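PDB 3KZH: probable sugar kinase from Clostridium perfringens, which probably transfers a phosphate group to a carbohydrate, as a member of the pfkB group of ribokinase-like sugar kinases, and is seen here with glucose bound. Local coordinates for residues A210-L215 with F232-V237; C239-A244 with E313-D318. All blocks are in the same frame, centred on the assembly; numbering follows the deposited sequence.

Contact 1: residues A210-L215 with F232-V237; sequences ASNYFL and FYNDGV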
loop_
_atom_site.group_PDB
_atom_site.type_symbol
_atom_site.label_atom_id
_atom_site.label_comp_id
_atom_site.label_asym_id
_atom_site.label_seq_id
_atom_site.Cartn_x
_atom_site.Cartn_y
_atom_site.Cartn_z
ATOM N N ALA A 210 15.748 15.610 39.552
ATOM C CA ALA A 210 16.019 15.227 38.159
ATOM C C ALA A 210 15.716 16.370 37.208
ATOM O O ALA A 210 16.569 16.779 36.410
ATOM C CB ALA A 210 15.200 14.021 37.787
ATOM N N SER A 211 14.517 16.928 37.363
ATOM C CA SER A 211 14.075 18.038 36.546
ATOM C C SER A 211 14.897 19.309 36.781
ATOM O O SER A 211 15.213 20.000 35.811
ATOM C CB SER A 211 12.576 18.270 36.701
ATOM O OG SER A 211 12.202 18.569 38.025
ATOM N N ASN A 212 15.314 19.556 38.034
ATOM C CA ASN A 212 16.155 20.716 38.382
ATOM C C ASN A 212 17.549 20.604 37.767
ATOM O O ASN A 212 18.143 21.606 37.373
ATOM C CB ASN A 212 16.286 20.889 39.900
ATOM C CG ASN A 212 15.146 21.698 40.511
ATOM O OD1 ASN A 212 14.491 22.510 39.838
ATOM N ND2 ASN A 212 14.918 21.490 41.805
ATOM N N TYR A 213 18.039 19.369 37.663
ATOM C CA TYR A 213 19.333 19.056 37.066
ATOM C C TYR A 213 19.274 19.315 35.549
ATOM O O TYR A 213 20.217 19.874 34.978
ATOM C CB TYR A 213 19.705 17.593 37.387
ATOM C CG TYR A 213 20.824 17.002 36.553
ATOM C CD1 TYR A 213 22.162 17.420 36.726
ATOM C CD2 TYR A 213 20.541 16.055 35.544
ATOM C CE1 TYR A 213 23.199 16.906 35.899
ATOM C CE2 TYR A 213 21.567 15.539 34.714
ATOM C CZ TYR A 213 22.887 15.969 34.898
ATOM O OH TYR A 213 23.876 15.478 34.083
ATOM N N PHE A 214 18.165 18.918 34.916
ATOM C CA PHE A 214 17.964 19.122 33.479
ATOM C C PHE A 214 17.898 20.607 33.147
ATOM O O PHE A 214 18.478 21.040 32.153
ATOM C CB PHE A 214 16.697 18.417 32.982
ATOM C CG PHE A 214 16.753 16.908 33.041
ATOM C CD1 PHE A 214 17.895 16.202 32.617
ATOM C CD2 PHE A 214 15.635 16.182 33.505
ATOM C CE1 PHE A 214 17.927 14.782 32.653
ATOM C CE2 PHE A 214 15.648 14.762 33.552
ATOM C CZ PHE A 214 16.801 14.061 33.122
ATOM N N LEU A 215 17.264 21.386 34.030
ATOM C CA LEU A 215 17.153 22.841 33.874
ATOM C C LEU A 215 18.521 23.506 34.043
ATOM O O LEU A 215 18.767 24.581 33.484
ATOM C CB LEU A 215 16.177 23.433 34.898
ATOM C CG LEU A 215 14.709 22.995 34.920
ATOM C CD1 LEU A 215 14.081 23.470 36.209
ATOM C CD2 LEU A 215 13.943 23.485 33.711
ATOM N N PHE A 232 4.670 14.747 35.337
ATOM C CA PHE A 232 5.398 15.638 36.218
ATOM C C PHE A 232 5.995 16.704 35.289
ATOM O O PHE A 232 6.596 16.367 34.273
ATOM C CB PHE A 232 6.512 14.878 36.957
ATOM C CG PHE A 232 7.361 15.756 37.828
ATOM C CD1 PHE A 232 6.934 16.096 39.127
ATOM C CD2 PHE A 232 8.559 16.323 37.327
ATOM C CE1 PHE A 232 7.681 16.994 39.915
ATOM C CE2 PHE A 232 9.313 17.223 38.099
ATOM C CZ PHE A 232 8.878 17.564 39.396
ATOM N N TYR A 233 5.890 17.972 35.674
ATOM C CA TYR A 233 6.437 19.065 34.869
ATOM C C TYR A 233 7.300 20.032 35.672
ATOM O O TYR A 233 7.094 20.193 36.881
ATOM C CB TYR A 233 5.314 19.848 34.169
ATOM C CG TYR A 233 4.314 20.550 35.083
ATOM C CD1 TYR A 233 4.536 21.873 35.539
ATOM C CD2 TYR A 233 3.131 19.914 35.473
ATOM C CE1 TYR A 233 3.604 22.536 36.370
ATOM C CE2 TYR A 233 2.182 20.577 36.300
ATOM C CZ TYR A 233 2.437 21.882 36.749
ATOM O OH TYR A 233 1.575 22.498 37.635
ATOM N N ASN A 234 8.167 20.761 34.962
ATOM C CA ASN A 234 9.039 21.778 35.567
ATOM C C ASN A 234 9.606 22.690 34.482
ATOM O O ASN A 234 10.218 22.213 33.533
ATOM C CB ASN A 234 10.186 21.124 36.356
ATOM C CG ASN A 234 10.865 22.078 37.367
ATOM O OD1 ASN A 234 10.538 23.257 37.474
ATOM N ND2 ASN A 234 11.833 21.547 38.093
ATOM N N ASP A 235 9.383 23.997 34.621
ATOM C CA ASP A 235 9.917 24.975 33.671
ATOM C C ASP A 235 10.834 26.019 34.330
ATOM O O ASP A 235 11.246 26.999 33.694
ATOM C CB ASP A 235 8.793 25.651 32.853
ATOM C CG ASP A 235 7.808 26.451 33.705
ATOM O OD1 ASP A 235 8.223 27.113 34.668
ATOM O OD2 ASP A 235 6.601 26.444 33.393
ATOM N N GLY A 236 11.113 25.815 35.615
ATOM C CA GLY A 236 11.952 26.734 36.365
ATOM C C GLY A 236 11.142 27.671 37.231
ATOM O O GLY A 236 11.605 28.087 38.290
ATOM N N VAL A 237 9.942 28.016 36.766
ATOM C CA VAL A 237 9.020 28.906 37.477
ATOM C C VAL A 237 7.900 28.070 38.108
ATOM O O VAL A 237 7.617 28.192 39.302
ATOM C CB VAL A 237 8.412 29.964 36.506
ATOM C CG1 VAL A 237 7.357 30.824 37.211
ATOM C CG2 VAL A 237 9.514 30.846 35.936
#
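Ser-211 and Asn-234 meet where helix 204-217 rests against the end of strand 231-234, and a buried polar bond joins them. Asn-234 ND2 gives a hydrogen to Ser-211 OG at 3.0 Å, nearly straight at 167°, with the hydroxyl lying in the amide plane. Ser-211 OG also sits at the edge of the Phe-232 ring, 3.2 Å from Phe-232 CE2. Its single proton goes back into the helix, to the carbonyl of Leu-207, with that of Ile-208 as an alternative or shared acceptor; chi1 at 60° puts OG between the residue's own N and carbonyl carbon, within reach of both. Leu-215 completes this close-packed part, its CD1 lying 3.5 Å from Asn-234 ND2.

The other end of the Asn-234 amide is tied down too: OD1 accepts from Gly-236 N at 3.2 Å, an Asx turn by which the chain leaves the strand. Towards solvent, at Gly-236 and Asn-212, the packing thins. Exposed Asn-212 adds only a weak, bent bond from Asn-234 ND2 to its OD1, the two amides turned well out of one plane.

Segment 210-215 runs at 34° to residues 232-234, in roughly the same direction. The helix leads into strand 221-225, where Ser-211 touches Val-222, and covers one sheet face, as fits the layered alpha/beta architecture of ribokinase-like kinases; Tyr-233 points the other way, onto helix 273-288.

Contact 2: residues C239-A244 with E313-D318; sequences CGKIKA and EEEKYD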
loop_
_atom_site.group_PDB
_atom_site.type_symbol
_atom_site.label_atom_id
_atom_site.label_comp_id
_atom_site.label_asym_id
_atom_site.label_seq_id
_atom_site.Cartn_x
_atom_site.Cartn_y
_atom_site.Cartn_z
ATOM N N CYS A 239 6.186 24.211 38.778
ATOM C CA CYS A 239 6.498 22.796 38.958
ATOM C C CYS A 239 5.296 22.115 39.576
ATOM O O CYS A 239 4.630 22.684 40.438
ATOM C CB CYS A 239 7.736 22.609 39.851
ATOM S SG CYS A 239 8.163 20.875 40.235
ATOM N N GLY A 240 4.997 20.914 39.098
ATOM C CA GLY A 240 3.865 20.184 39.619
ATOM C C GLY A 240 3.704 18.826 38.994
ATOM O O GLY A 240 4.568 18.374 38.245
ATOM N N LYS A 241 2.575 18.194 39.303
ATOM C CA LYS A 241 2.226 16.873 38.808
ATOM C C LYS A 241 0.720 16.831 38.630
ATOM O O LYS A 241 -0.028 17.190 39.540
ATOM C CB LYS A 241 2.667 15.787 39.798
ATOM C CG LYS A 241 2.408 14.349 39.342
ATOM C CD LYS A 241 2.119 13.413 40.509
ATOM C CE LYS A 241 3.382 13.051 41.277
ATOM N NZ LYS A 241 3.078 12.103 42.390
ATOM N N ILE A 242 0.282 16.432 37.438
ATOM C CA ILE A 242 -1.145 16.349 37.112
ATOM C C ILE A 242 -1.462 14.945 36.611
ATOM O O ILE A 242 -0.704 14.357 35.835
ATOM C CB ILE A 242 -1.588 17.437 36.061
ATOM C CG1 ILE A 242 -1.364 18.853 36.616
ATOM C CG2 ILE A 242 -3.070 17.315 35.755
ATOM C CD1 ILE A 242 -1.464 19.972 35.595
ATOM N N LYS A 243 -2.600 14.429 37.057
ATOM C CA LYS A 243 -3.057 13.098 36.691
ATOM C C LYS A 243 -4.542 13.173 36.387
ATOM O O LYS A 243 -5.245 14.031 36.917
ATOM C CB LYS A 243 -2.796 12.143 37.866
ATOM C CG LYS A 243 -3.291 10.718 37.721
ATOM C CD LYS A 243 -3.285 10.044 39.069
ATOM C CE LYS A 243 -4.116 8.778 39.059
ATOM N NZ LYS A 243 -4.073 8.099 40.387
ATOM N N ALA A 244 -4.997 12.310 35.485
ATOM C CA ALA A 244 -6.404 12.238 35.135
ATOM C C ALA A 244 -6.996 10.997 35.784
ATOM O O ALA A 244 -6.334 9.962 35.890
ATOM C CB ALA A 244 -6.584 12.178 33.630
ATOM N N GLU A 313 -6.403 15.433 39.172
ATOM C CA GLU A 313 -5.735 15.405 40.471
ATOM C C GLU A 313 -4.522 16.275 40.175
ATOM O O GLU A 313 -3.710 15.933 39.311
ATOM C CB GLU A 313 -5.302 13.993 40.864
ATOM C CG GLU A 313 -6.394 13.164 41.524
ATOM C CD GLU A 313 -5.944 11.758 41.874
ATOM O OE1 GLU A 313 -4.783 11.576 42.304
ATOM O OE2 GLU A 313 -6.762 10.827 41.717
ATOM N N GLU A 314 -4.485 17.455 40.797
ATOM C CA GLU A 314 -3.410 18.431 40.596
ATOM C C GLU A 314 -2.624 18.696 41.867
ATOM O O GLU A 314 -3.189 18.743 42.952
ATOM C CB GLU A 314 -3.979 19.759 40.063
ATOM C CG GLU A 314 -4.738 19.658 38.751
ATOM C CD GLU A 314 -5.295 20.985 38.288
ATOM O OE1 GLU A 314 -4.500 21.907 38.024
ATOM O OE2 GLU A 314 -6.528 21.103 38.156
ATOM N N GLU A 315 -1.311 18.850 41.713
ATOM C CA GLU A 315 -0.372 19.108 42.810
ATOM C C GLU A 315 0.624 20.156 42.316
ATOM O O GLU A 315 1.077 20.075 41.174
ATOM C CB GLU A 315 0.393 17.820 43.180
ATOM C CG GLU A 315 -0.448 16.720 43.852
ATOM C CD GLU A 315 0.255 15.363 43.955
ATOM O OE1 GLU A 315 1.449 15.297 44.319
ATOM O OE2 GLU A 315 -0.413 14.341 43.701
ATOM N N LYS A 316 0.923 21.159 43.148
ATOM C CA LYS A 316 1.876 22.222 42.792
ATOM C C LYS A 316 2.978 22.331 43.842
ATOM O O LYS A 316 2.687 22.455 45.022
ATOM C CB LYS A 316 1.194 23.604 42.679
ATOM C CG LYS A 316 0.109 23.786 41.605
ATOM C CD LYS A 316 -0.131 25.273 41.257
ATOM C CE LYS A 316 -0.509 26.153 42.467
ATOM N NZ LYS A 316 -1.793 25.779 43.145
ATOM N N TYR A 317 4.238 22.302 43.410
ATOM C CA TYR A 317 5.372 22.425 44.327
ATOM C C TYR A 317 6.103 23.741 44.063
ATOM O O TYR A 317 6.219 24.175 42.914
ATOM C CB TYR A 317 6.351 21.238 44.188
ATOM C CG TYR A 317 5.691 19.890 43.976
ATOM C CD1 TYR A 317 5.683 19.293 42.706
ATOM C CD2 TYR A 317 5.012 19.232 45.026
ATOM C CE1 TYR A 317 5.004 18.072 42.470
ATOM C CE2 TYR A 317 4.329 18.002 44.805
ATOM C CZ TYR A 317 4.331 17.435 43.521
ATOM O OH TYR A 317 3.682 16.245 43.268
ATOM N N ASP A 318 6.588 24.372 45.132
ATOM C CA ASP A 318 7.311 25.646 45.038
ATOM C C ASP A 318 8.839 25.463 45.015
ATOM O O ASP A 318 9.328 24.373 44.715
ATOM C CB ASP A 318 6.889 26.569 46.189
ATOM C CG ASP A 318 6.747 28.017 45.750
ATOM O OD1 ASP A 318 7.729 28.787 45.904
ATOM O OD2 ASP A 318 5.657 28.372 45.239
HETATM O O HOH W 1 4.172 25.941 41.037
HETATM O O HOH W 2 -1.408 14.719 41.074
#
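Tyr-317 lays its ring along the backbone of Gly-240, with CD1 3.7 Å from Gly-240 CA, and carries its hydroxyl on to the side chain of Lys-241. Cys-239 SG comes up at the edge of the same ring, 3.8 Å from Tyr-317 CD1, in a sulfur-aromatic contact. The ring's far end is fixed within its own strand: Tyr-317 OH donates to Glu-315 OE1 at 2.6 Å, approaching from above the carboxylate plane. With chi1 at -39°, the ring leans back across the neighbouring strand. There the two backbones run close, Gly-240 CA lying 3.2 Å from Glu-315 O.

Beneath these side chains runs an antiparallel ladder. Lys-241 with Glu-315 and Lys-243 with Glu-313 are hydrogen-bonded pairs, each bonded in both directions; the bond from Glu-313 N to Lys-243 O is the straightest, 2.9 Å and 177°. In both pairs the acid and the lysine run side by side, but the charges stay beyond salt-bridge range, with Lys-241 NZ 4.1 Å from Glu-315 OE1, so any attraction is probably diffuse and softened by solvent. The non-hydrogen-bonded pair Ile-242 and Glu-314 points to the opposite face, where Ile-242 CG1 lies 4.1 Å from Glu-314 CG, the aliphatic part of the acid extending the apolar surface.

Strand 312-317 thereby forms the outermost strand of the chain's large sheet, added antiparallel to 239-244, whose other edge bonds to strand 231-234. Helix 273-288 covers the Ile-242 face through Val-277 and Met-281.

Both contacts belong to one end of the large mixed sheet, and they illustrate how the means of attachment follows the place in the fold. Both are only partly buried, their centres about 21 and 23 Å from the chain's centre. Contact 1 joins a helix to a sheet face mainly by side chains, around the buried Ser-211 and Asn-234, with no backbone-to-backbone bond across it; contact 2 joins strand to strand mainly through backbone bonds, with exposed acids along the outer strand, and buries more than twice the surface. Strands 231-234 and 239-244 are neighbours: Tyr-233 N probably bonds to Gly-240 O at 2.9 Å. Phe-232, Cys-239 and Tyr-317 thus make one continuous patch across both contacts.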